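Local coordinates for lysosome-associated membrane glycoprotein 2 (Mus musculus, PDB 5GV3) that helps lysosomes form, supports autophagy, and lowers lysosomal lumen pH by directly inhibiting the proton channel TMEM175, at residues N21-Y26 with N33-I38; E77-S82 with N114-L119; L88-S93 with L133-Q138. One frame throughout, in Å; residues are numbered along the deposited sequence.

Contact 1: N21-Y26 with N33-I38; sequences NFTITY and NKTITI. With NAG (2-acetamido-2-deoxy-beta-D-glucopyranose), chain P; NAG (2-acetamido-2-deoxy-beta-D-glucopyranose), chain M.
I24 and I38 meet through their CD1 methyls, 4.1 Å apart, on the inward face that F22, I36 and Y26 also line. I36 continues the patch by setting CG1 against Y26 CE1, at the ring edge. K34 CB sits over one face of this ring, 4.1 Å from the Y26 centroid, a CH-pi contact, and CG and CD continue past the phenol oxygen. Y26 CG lies between its backbone N and carbonyl carbon (chi1 61°), which folds the ring over toward K34; the phenol OH, beside K34 CD, hydrogen-bonds P99 O.

These residues belong to a beta hairpin, strands 11-28 and 32-39, whose segment axes run at 165° and 4.5 Å. Paired N-H...O bonds join F22 with I38, I24 with I36 and Y26 with K34, the I24 N to I36 O bond measuring 2.7 Å.

The other face carries threonines. T23 OG1 and T37 OG1 hydrogen-bond at 3.0 Å, and T25 OG1 and T35 OG1 do so at 2.9 Å, while the CG2 methyls of T23 and T35 touch. At the ends, glycans are linked to N21 ND2 and N33 ND2; the N21 sugar sets its acetyl methyl C8 3.5 Å from T37 CG2.

Contact 2: E77-S82 with N114-L119; sequences EASHYS and NFKVPL
K116 sends its side chain from strand 106-117 across to A78-S82, in the turn that leads into strand 81-91. From CB, on the same side of the sheet as S82, the chain bends at chi2 (49°) and then runs extended. CG comes to 3.0 Å from S79 O. CD lies 3.4 Å from Y81 O and almost as near S79 O. CE is modelled only 2.9 Å from A78 O and also crowds S79 O, so the whole path past A78 and S79 is implausibly tight and its details are doubtful. NZ ends among A78, the backbone N of S82 and S82 CB; no hydrogen bond can be assigned to it within this pair, and its position is uncertain.

The pairing beneath this side chain is antiparallel and lies at the edge of the four-stranded antiparallel sheet, where 106-117 is an outermost strand. Y81 N donates to V117 O and V117 N to Y81 O, each at 3.1 Å, but the bridge is loose; S82 and K116 form the next, non-hydrogen-bonded pair, with S82 CA 3.3 Å from F115 O.

On the opposite face, V117 CB lies over one face of the Y81 ring, 4.2 Å from its centroid, in a CH-pi contact. L119 CD1 approaches Y81 CD2 at the ring edge, in plane, at 3.6 Å. The ring also meets F148 edge-to-face, and its OH hydrogen-bonds A147 N. H80 lays CB against the same L119 methyl, 3.6 Å from CD1.

Contact 3: L88-S93 with L133-Q138; sequences LSYNTS and LTPVVQ. With NAG (2-acetamido-2-deoxy-beta-D-glucopyranose), chain N.
The Y90 ring and V136 approach each other obliquely: CE1 lies 3.7 Å from V136 CG2, and the two side chains come from opposite directions. Beyond the ring, the phenol OH comes 3.5 Å from P135 CG, a van der Waals contact with the pyrrolidine. With a chi1 of 60°, the Y90 ring reaches from strand 81-91 toward the 133-138 segment. V68 also packs on the Y90 side chain.

The other flat group, the Q138 amide, turns NE2 toward L88, 4.1 Å from CB. The amide's other atom, OE1, accepts a hydrogen bond from Y140 OH, so the oxygen is held from outside this pair. L88 also reaches V136, its CD2 lying 3.7 Å from CG1; CG is anti to the L88 backbone nitrogen (chi1 177°), and CD2 is the branch that makes the touch. V136 thus divides its two methyls, CG1 to L88 and CG2 to Y90.

P135 follows a cis peptide bond in the turn between strands 129-133 and 136-146, closed by paired backbone bonds between L133 and V136. At the far end of 88-93, N91 carries a glycan on ND2, while its OD1 accepts from S93 N at 2.9 Å in an Asx turn.

No hydrogen bond crosses between the two segments. Their strand axes stay 10.5 Å apart at closest approach and are inclined at 132°, so the contact is made by side chains alone. Mainly apolar residues, with the Q138 amide among them, fill the interior between the sheets of this first lumenal domain, consistent with the beta-prism fold described for LAMP luminal domains.

Overall arrangement
From the N terminus, contact 1 comes first, closing the short hairpin between strands 11-28 and 32-39. Contact 2 then opens at 77-82 and contact 3 at 88-93; contact 2 closes at 114-119 before contact 3 closes at 133-138, so these two cross. Both use strand 81-91, contact 2 pairing one end of it with 106-117 inside the four-stranded sheet, contact 3 packing the other against the second sheet. Contacts 1 and 3 adjoin, centres about 7 Å apart: T23 and T25 bond through their backbones to V137 and P135, and I24 packs on Y90. Contact 2 lies across the chain's centre, about 31 Å from contact 1, centre to centre.

Contact 1: N21-Y26 with N33-I38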
loop_
_atom_site.group_PDB
_atom_site.type_symbol
_atom_site.label_atom_id
_atom_site.label_comp_id
_atom_site.label_asym_id
_atom_site.label_seq_id
_atom_site.Cartn_x
_atom_site.Cartn_y
_atom_site.Cartn_z
ATOM N N ASN A 21 -1.335 -8.119 1.456
ATOM C CA ASN A 21 -1.144 -9.171 0.472
ATOM C C ASN A 21 -2.136 -8.967 -0.679
ATOM O O ASN A 21 -3.117 -8.209 -0.555
ATOM C CB ASN A 21 -1.159 -10.595 1.102
ATOM C CG ASN A 21 -2.498 -11.041 1.671
ATOM O OD1 ASN A 21 -3.563 -10.531 1.331
ATOM N ND2 ASN A 21 -2.424 -12.053 2.552
ATOM N N PHE A 22 -1.822 -9.575 -1.819
ATOM C CA PHE A 22 -2.584 -9.381 -3.049
ATOM C C PHE A 22 -2.932 -10.700 -3.703
ATOM O O PHE A 22 -2.058 -11.496 -4.030
ATOM C CB PHE A 22 -1.780 -8.533 -4.036
ATOM C CG PHE A 22 -1.391 -7.190 -3.494
ATOM C CD1 PHE A 22 -2.338 -6.203 -3.307
ATOM C CD2 PHE A 22 -0.081 -6.929 -3.140
ATOM C CE1 PHE A 22 -1.980 -4.971 -2.793
ATOM C CE2 PHE A 22 0.286 -5.701 -2.622
ATOM C CZ PHE A 22 -0.660 -4.721 -2.447
ATOM N N THR A 23 -4.223 -10.936 -3.878
ATOM C CA THR A 23 -4.676 -12.141 -4.542
ATOM C C THR A 23 -4.956 -11.807 -6.003
ATOM O O THR A 23 -5.886 -11.063 -6.309
ATOM C CB THR A 23 -5.919 -12.718 -3.856
ATOM O OG1 THR A 23 -5.643 -12.909 -2.466
ATOM C CG2 THR A 23 -6.294 -14.056 -4.460
ATOM N N ILE A 24 -4.117 -12.327 -6.895
ATOM C CA ILE A 24 -4.190 -11.976 -8.311
ATOM C C ILE A 24 -4.613 -13.154 -9.188
ATOM O O ILE A 24 -4.042 -14.245 -9.107
ATOM C CB ILE A 24 -2.838 -11.448 -8.831
ATOM C CG1 ILE A 24 -2.377 -10.255 -7.989
ATOM C CG2 ILE A 24 -2.942 -11.067 -10.324
ATOM C CD1 ILE A 24 -0.995 -9.761 -8.336
ATOM N N THR A 25 -5.632 -12.928 -10.011
ATOM C CA THR A 25 -6.041 -13.908 -11.010
ATOM C C THR A 25 -5.517 -13.473 -12.370
ATOM O O THR A 25 -5.761 -12.351 -12.798
ATOM C CB THR A 25 -7.573 -14.066 -11.074
ATOM O OG1 THR A 25 -8.082 -14.399 -9.778
ATOM C CG2 THR A 25 -7.957 -15.176 -12.064
ATOM N N TYR A 26 -4.794 -14.360 -13.045
ATOM C CA TYR A 26 -4.285 -14.053 -14.377
ATOM C C TYR A 26 -4.585 -15.183 -15.357
ATOM O O TYR A 26 -4.767 -16.331 -14.954
ATOM C CB TYR A 26 -2.786 -13.774 -14.321
ATOM C CG TYR A 26 -1.951 -14.925 -13.814
ATOM C CD1 TYR A 26 -1.819 -15.167 -12.453
ATOM C CD2 TYR A 26 -1.256 -15.741 -14.693
ATOM C CE1 TYR A 26 -1.048 -16.215 -11.982
ATOM C CE2 TYR A 26 -0.475 -16.785 -14.230
ATOM C CZ TYR A 26 -0.375 -17.017 -12.875
ATOM O OH TYR A 26 0.401 -18.059 -12.414
ATOM N N ASN A 33 -7.463 -19.856 -16.108
ATOM C CA ASN A 33 -7.020 -18.805 -15.191
ATOM C C ASN A 33 -6.264 -19.382 -14.011
ATOM O O ASN A 33 -6.543 -20.505 -13.591
ATOM C CB ASN A 33 -8.200 -17.991 -14.665
ATOM C CG ASN A 33 -9.124 -17.527 -15.762
ATOM O OD1 ASN A 33 -10.148 -18.150 -16.029
ATOM N ND2 ASN A 33 -8.767 -16.434 -16.408
ATOM N N LYS A 34 -5.288 -18.644 -13.497
ATOM C CA LYS A 34 -4.662 -19.031 -12.233
ATOM C C LYS A 34 -4.779 -17.918 -11.198
ATOM O O LYS A 34 -4.581 -16.743 -11.515
ATOM C CB LYS A 34 -3.191 -19.394 -12.415
ATOM C CG LYS A 34 -2.595 -19.923 -11.120
ATOM C CD LYS A 34 -1.284 -20.648 -11.297
ATOM C CE LYS A 34 -0.927 -21.375 -10.004
ATOM N NZ LYS A 34 0.471 -21.863 -10.001
ATOM N N THR A 35 -5.132 -18.293 -9.973
ATOM C CA THR A 35 -5.223 -17.349 -8.870
ATOM C C THR A 35 -4.097 -17.615 -7.875
ATOM O O THR A 35 -3.917 -18.752 -7.418
ATOM C CB THR A 35 -6.568 -17.451 -8.143
ATOM O OG1 THR A 35 -7.636 -17.189 -9.055
ATOM C CG2 THR A 35 -6.629 -16.453 -6.992
ATOM N N ILE A 36 -3.330 -16.577 -7.563
ATOM C CA ILE A 36 -2.251 -16.677 -6.582
ATOM C C ILE A 36 -2.340 -15.563 -5.539
ATOM O O ILE A 36 -2.939 -14.520 -5.784
ATOM C CB ILE A 36 -0.863 -16.636 -7.258
ATOM C CG1 ILE A 36 -0.713 -15.375 -8.102
ATOM C CG2 ILE A 36 -0.679 -17.839 -8.166
ATOM C CD1 ILE A 36 0.092 -14.284 -7.463
ATOM N N THR A 37 -1.761 -15.799 -4.366
ATOM C CA THR A 37 -1.682 -14.763 -3.340
ATOM C C THR A 37 -0.228 -14.388 -3.088
ATOM O O THR A 37 0.615 -15.247 -2.840
ATOM C CB THR A 37 -2.345 -15.201 -2.021
ATOM O OG1 THR A 37 -3.762 -15.279 -2.216
ATOM C CG2 THR A 37 -2.065 -14.192 -0.913
ATOM N N ILE A 38 0.063 -13.097 -3.179
ATOM C CA ILE A 38 1.394 -12.584 -2.893
ATOM C C ILE A 38 1.420 -11.860 -1.558
ATOM O O ILE A 38 0.873 -10.764 -1.439
ATOM C CB ILE A 38 1.873 -11.600 -3.962
ATOM C CG1 ILE A 38 1.872 -12.249 -5.339
ATOM C CG2 ILE A 38 3.256 -11.073 -3.616
ATOM C CD1 ILE A 38 2.265 -11.291 -6.439
HETATM C C1 NAG P . -9.550 -15.880 -17.478
HETATM C C2 NAG P . -9.132 -14.419 -17.641
HETATM C C3 NAG P . -9.816 -13.791 -18.855
HETATM C C4 NAG P . -9.606 -14.638 -20.099
HETATM C C5 NAG P . -10.073 -16.062 -19.827
HETATM C C6 NAG P . -9.854 -16.994 -20.996
HETATM C C7 NAG P . -8.544 -13.409 -15.478
HETATM C C8 NAG P . -9.039 -12.591 -14.327
HETATM N N2 NAG P . -9.437 -13.656 -16.444
HETATM O O3 NAG P . -9.272 -12.494 -19.061
HETATM O O4 NAG P . -10.353 -14.095 -21.183
HETATM O O5 NAG P . -9.333 -16.597 -18.720
HETATM O O6 NAG P . -9.857 -18.344 -20.557
HETATM O O7 NAG P . -7.394 -13.828 -15.530
HETATM C C1 NAG M . -3.521 -12.692 3.250
HETATM C C2 NAG M . -3.118 -14.042 3.860
HETATM C C3 NAG M . -4.314 -14.680 4.560
HETATM C C4 NAG M . -4.931 -13.704 5.554
HETATM C C5 NAG M . -5.250 -12.376 4.873
HETATM C C6 NAG M . -5.738 -11.324 5.841
HETATM C C7 NAG M . -1.296 -15.334 2.832
HETATM C C8 NAG M . -0.906 -16.263 1.718
HETATM N N2 NAG M . -2.576 -14.941 2.851
HETATM O O3 NAG M . -3.901 -15.862 5.235
HETATM O O4 NAG M . -6.122 -14.261 6.101
HETATM O O5 NAG M . -4.060 -11.849 4.270
HETATM O O6 NAG M . -4.694 -10.942 6.722
HETATM O O7 NAG M . -0.489 -14.956 3.677
#

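Contact 2: E77-S82 with N114-L119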
loop_
_atom_site.group_PDB
_atom_site.type_symbol
_atom_site.label_atom_id
_atom_site.label_comp_id
_atom_site.label_asym_id
_atom_site.label_seq_id
_atom_site.Cartn_x
_atom_site.Cartn_y
_atom_site.Cartn_z
ATOM N N GLU A 77 -4.525 18.488 3.552
ATOM C CA GLU A 77 -5.604 19.485 3.657
ATOM C C GLU A 77 -6.665 19.395 2.560
ATOM O O GLU A 77 -7.139 20.407 2.041
ATOM C CB GLU A 77 -5.011 20.891 3.744
ATOM C CG GLU A 77 -4.371 21.153 5.108
ATOM C CD GLU A 77 -3.799 22.545 5.239
ATOM O OE1 GLU A 77 -4.033 23.374 4.335
ATOM O OE2 GLU A 77 -3.120 22.812 6.253
ATOM N N ALA A 78 -7.032 18.157 2.238
ATOM C CA ALA A 78 -8.179 17.839 1.393
ATOM C C ALA A 78 -9.291 17.493 2.384
ATOM O O ALA A 78 -10.346 16.901 2.021
ATOM C CB ALA A 78 -7.883 16.709 0.435
ATOM N N SER A 79 -8.892 17.699 3.655
ATOM C CA SER A 79 -9.682 17.739 4.913
ATOM C C SER A 79 -9.522 16.603 5.948
ATOM O O SER A 79 -10.461 15.837 6.124
ATOM C CB SER A 79 -11.183 17.861 4.593
ATOM O OG SER A 79 -11.674 16.769 3.821
ATOM N N HIS A 80 -8.412 16.513 6.694
ATOM C CA HIS A 80 -7.196 17.310 6.523
ATOM C C HIS A 80 -5.983 16.642 5.863
ATOM O O HIS A 80 -5.002 17.322 5.580
ATOM C CB HIS A 80 -6.757 17.902 7.859
ATOM C CG HIS A 80 -7.234 19.300 8.066
ATOM N ND1 HIS A 80 -6.504 20.393 7.646
ATOM C CD2 HIS A 80 -8.386 19.788 8.575
ATOM C CE1 HIS A 80 -7.167 21.496 7.935
ATOM N NE2 HIS A 80 -8.316 21.157 8.494
ATOM N N TYR A 81 -5.980 15.329 5.680
ATOM C CA TYR A 81 -5.125 14.800 4.621
ATOM C C TYR A 81 -5.777 13.544 4.085
ATOM O O TYR A 81 -6.429 12.802 4.820
ATOM C CB TYR A 81 -3.664 14.564 5.059
ATOM C CG TYR A 81 -3.324 13.371 5.941
ATOM C CD1 TYR A 81 -3.057 12.122 5.386
ATOM C CD2 TYR A 81 -3.166 13.520 7.307
ATOM C CE1 TYR A 81 -2.706 11.042 6.179
ATOM C CE2 TYR A 81 -2.814 12.448 8.108
ATOM C CZ TYR A 81 -2.587 11.212 7.540
ATOM O OH TYR A 81 -2.235 10.151 8.339
ATOM N N SER A 82 -5.642 13.345 2.780
ATOM C CA SER A 82 -6.290 12.223 2.125
ATOM C C SER A 82 -5.307 11.126 1.797
ATOM O O SER A 82 -4.163 11.392 1.426
ATOM C CB SER A 82 -7.011 12.679 0.851
ATOM O OG SER A 82 -6.125 13.367 -0.016
ATOM N N ASN A 114 -10.625 6.905 -1.385
ATOM C CA ASN A 114 -10.064 8.184 -0.991
ATOM C C ASN A 114 -10.426 8.378 0.464
ATOM O O ASN A 114 -11.537 8.780 0.794
ATOM C CB ASN A 114 -10.602 9.323 -1.860
ATOM C CG ASN A 114 -9.885 10.642 -1.615
ATOM O OD1 ASN A 114 -9.520 10.965 -0.487
ATOM N ND2 ASN A 114 -9.677 11.408 -2.678
ATOM N N PHE A 115 -9.476 8.087 1.339
ATOM C CA PHE A 115 -9.788 8.030 2.749
ATOM C C PHE A 115 -9.285 9.247 3.482
ATOM O O PHE A 115 -8.265 9.838 3.141
ATOM C CB PHE A 115 -9.211 6.767 3.382
ATOM C CG PHE A 115 -9.719 6.506 4.771
ATOM C CD1 PHE A 115 -11.060 6.225 4.992
ATOM C CD2 PHE A 115 -8.860 6.541 5.855
ATOM C CE1 PHE A 115 -11.533 5.982 6.269
ATOM C CE2 PHE A 115 -9.327 6.299 7.135
ATOM C CZ PHE A 115 -10.666 6.017 7.343
ATOM N N LYS A 116 -10.029 9.609 4.509
ATOM C CA LYS A 116 -9.756 10.817 5.238
ATOM C C LYS A 116 -9.246 10.625 6.653
ATOM O O LYS A 116 -9.808 9.861 7.428
ATOM C CB LYS A 116 -11.008 11.664 5.230
ATOM C CG LYS A 116 -10.618 13.047 5.044
ATOM C CD LYS A 116 -9.666 13.094 3.886
ATOM C CE LYS A 116 -9.499 14.484 3.467
ATOM N NZ LYS A 116 -8.293 14.703 2.667
ATOM N N VAL A 117 -8.158 11.321 6.971
ATOM C CA VAL A 117 -7.545 11.230 8.286
ATOM C C VAL A 117 -7.157 12.622 8.762
ATOM O O VAL A 117 -6.563 13.404 8.012
ATOM C CB VAL A 117 -6.294 10.316 8.270
ATOM C CG1 VAL A 117 -5.619 10.309 9.629
ATOM C CG2 VAL A 117 -6.672 8.900 7.871
ATOM N N PRO A 118 -7.517 12.950 10.009
ATOM C CA PRO A 118 -7.135 14.227 10.606
ATOM C C PRO A 118 -5.637 14.381 10.713
ATOM O O PRO A 118 -4.899 13.398 10.691
ATOM C CB PRO A 118 -7.759 14.171 12.003
ATOM C CG PRO A 118 -8.848 13.195 11.896
ATOM C CD PRO A 118 -8.409 12.179 10.887
ATOM N N LEU A 119 -5.200 15.623 10.832
ATOM C CA LEU A 119 -3.806 15.910 11.082
ATOM C C LEU A 119 -3.542 15.660 12.551
ATOM O O LEU A 119 -4.481 15.491 13.331
ATOM C CB LEU A 119 -3.470 17.358 10.735
ATOM C CG LEU A 119 -2.625 17.628 9.500
ATOM C CD1 LEU A 119 -3.287 17.030 8.286
ATOM C CD2 LEU A 119 -2.432 19.127 9.333
#

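Contact 3: L88-S93 with L133-Q138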
loop_
_atom_site.group_PDB
_atom_site.type_symbol
_atom_site.label_atom_id
_atom_site.label_comp_id
_atom_site.label_asym_id
_atom_site.label_seq_id
_atom_site.Cartn_x
_atom_site.Cartn_y
_atom_site.Cartn_z
ATOM N N LEU A 88 -1.524 -0.680 -7.622
ATOM C CA LEU A 88 -0.725 -1.892 -7.689
ATOM C C LEU A 88 -0.344 -2.173 -9.137
ATOM O O LEU A 88 -1.193 -2.132 -10.027
ATOM C CB LEU A 88 -1.489 -3.081 -7.110
ATOM C CG LEU A 88 -0.792 -4.440 -7.174
ATOM C CD1 LEU A 88 0.290 -4.512 -6.124
ATOM C CD2 LEU A 88 -1.794 -5.568 -6.987
ATOM N N SER A 89 0.936 -2.433 -9.375
ATOM C CA SER A 89 1.390 -2.852 -10.698
ATOM C C SER A 89 2.042 -4.214 -10.598
ATOM O O SER A 89 2.892 -4.447 -9.736
ATOM C CB SER A 89 2.364 -1.844 -11.306
ATOM O OG SER A 89 1.767 -0.568 -11.410
ATOM N N TYR A 90 1.614 -5.134 -11.450
ATOM C CA TYR A 90 2.211 -6.457 -11.452
ATOM C C TYR A 90 2.607 -6.888 -12.858
ATOM O O TYR A 90 1.966 -6.528 -13.845
ATOM C CB TYR A 90 1.291 -7.488 -10.795
ATOM C CG TYR A 90 -0.069 -7.685 -11.420
ATOM C CD1 TYR A 90 -1.132 -6.857 -11.089
ATOM C CD2 TYR A 90 -0.297 -8.723 -12.315
ATOM C CE1 TYR A 90 -2.383 -7.049 -11.638
ATOM C CE2 TYR A 90 -1.546 -8.920 -12.878
ATOM C CZ TYR A 90 -2.585 -8.084 -12.534
ATOM O OH TYR A 90 -3.827 -8.281 -13.091
ATOM N N ASN A 91 3.711 -7.624 -12.923
ATOM C CA ASN A 91 4.358 -7.991 -14.168
ATOM C C ASN A 91 4.234 -9.494 -14.403
ATOM O O ASN A 91 4.892 -10.285 -13.733
ATOM C CB ASN A 91 5.820 -7.553 -14.095
ATOM C CG ASN A 91 6.607 -7.870 -15.341
ATOM O OD1 ASN A 91 6.158 -8.600 -16.225
ATOM N ND2 ASN A 91 7.814 -7.320 -15.411
ATOM N N THR A 92 3.406 -9.884 -15.367
ATOM C CA THR A 92 3.128 -11.302 -15.588
ATOM C C THR A 92 4.209 -11.988 -16.414
ATOM O O THR A 92 4.137 -13.194 -16.664
ATOM C CB THR A 92 1.774 -11.513 -16.274
ATOM O OG1 THR A 92 1.689 -10.687 -17.440
ATOM C CG2 THR A 92 0.639 -11.180 -15.314
ATOM N N SER A 93 5.202 -11.222 -16.852
ATOM C CA SER A 93 6.348 -11.805 -17.534
ATOM C C SER A 93 7.315 -12.412 -16.518
ATOM O O SER A 93 8.359 -12.947 -16.889
ATOM C CB SER A 93 7.067 -10.765 -18.394
ATOM O OG SER A 93 6.231 -10.284 -19.432
ATOM N N LEU A 133 -10.943 -5.586 -6.245
ATOM C CA LEU A 133 -10.678 -4.878 -7.491
ATOM C C LEU A 133 -10.294 -5.863 -8.595
ATOM O O LEU A 133 -9.131 -5.931 -8.995
ATOM C CB LEU A 133 -9.566 -3.841 -7.297
ATOM C CG LEU A 133 -9.678 -2.900 -6.091
ATOM C CD1 LEU A 133 -8.416 -2.057 -5.937
ATOM C CD2 LEU A 133 -10.903 -2.005 -6.213
ATOM N N THR A 134 -11.285 -6.612 -9.072
ATOM C CA THR A 134 -11.106 -7.633 -10.107
ATOM C C THR A 134 -10.175 -7.174 -11.227
ATOM O O THR A 134 -10.365 -6.092 -11.787
ATOM C CB THR A 134 -12.471 -8.025 -10.708
ATOM O OG1 THR A 134 -13.318 -8.536 -9.671
ATOM C CG2 THR A 134 -12.320 -9.065 -11.815
ATOM N N PRO A 135 -9.156 -7.987 -11.559
ATOM C CA PRO A 135 -8.838 -9.339 -11.082
ATOM C C PRO A 135 -7.960 -9.386 -9.837
ATOM O O PRO A 135 -7.281 -10.389 -9.630
ATOM C CB PRO A 135 -8.078 -9.934 -12.260
ATOM C CG PRO A 135 -7.311 -8.766 -12.794
ATOM C CD PRO A 135 -8.184 -7.542 -12.574
ATOM N N VAL A 136 -7.974 -8.341 -9.018
ATOM C CA VAL A 136 -7.093 -8.314 -7.854
ATOM C C VAL A 136 -7.859 -8.085 -6.553
ATOM O O VAL A 136 -8.651 -7.153 -6.442
ATOM C CB VAL A 136 -6.024 -7.213 -7.993
ATOM C CG1 VAL A 136 -5.130 -7.195 -6.773
ATOM C CG2 VAL A 136 -5.188 -7.423 -9.260
ATOM N N VAL A 137 -7.638 -8.955 -5.573
ATOM C CA VAL A 137 -8.150 -8.711 -4.230
ATOM C C VAL A 137 -7.022 -8.185 -3.339
ATOM O O VAL A 137 -6.029 -8.882 -3.110
ATOM C CB VAL A 137 -8.766 -9.983 -3.631
ATOM C CG1 VAL A 137 -9.132 -9.772 -2.164
ATOM C CG2 VAL A 137 -9.986 -10.401 -4.434
ATOM N N GLN A 138 -7.171 -6.953 -2.856
ATOM C CA GLN A 138 -6.172 -6.330 -1.996
ATOM C C GLN A 138 -6.586 -6.405 -0.531
ATOM O O GLN A 138 -7.720 -6.089 -0.179
ATOM C CB GLN A 138 -5.952 -4.871 -2.407
ATOM C CG GLN A 138 -5.652 -4.704 -3.890
ATOM C CD GLN A 138 -5.493 -3.261 -4.311
ATOM O OE1 GLN A 138 -5.564 -2.350 -3.487
ATOM N NE2 GLN A 138 -5.280 -3.045 -5.606
HETATM C C1 NAG N . 8.674 -7.573 -16.532
HETATM C C2 NAG N . 9.658 -6.457 -16.818
HETATM C C3 NAG N . 10.491 -6.820 -18.037
HETATM C C4 NAG N . 11.185 -8.159 -17.818
HETATM C C5 NAG N . 10.195 -9.239 -17.367
HETATM C C6 NAG N . 10.886 -10.491 -16.877
HETATM C C7 NAG N . 9.062 -4.189 -16.100
HETATM C C8 NAG N . 8.344 -2.924 -16.455
HETATM N N2 NAG N . 8.999 -5.175 -17.005
HETATM O O3 NAG N . 11.455 -5.801 -18.277
HETATM O O4 NAG N . 11.796 -8.583 -19.031
HETATM O O5 NAG N . 9.385 -8.777 -16.273
HETATM O O6 NAG N . 11.183 -10.399 -15.490
HETATM O O7 NAG N . 9.666 -4.319 -15.041
#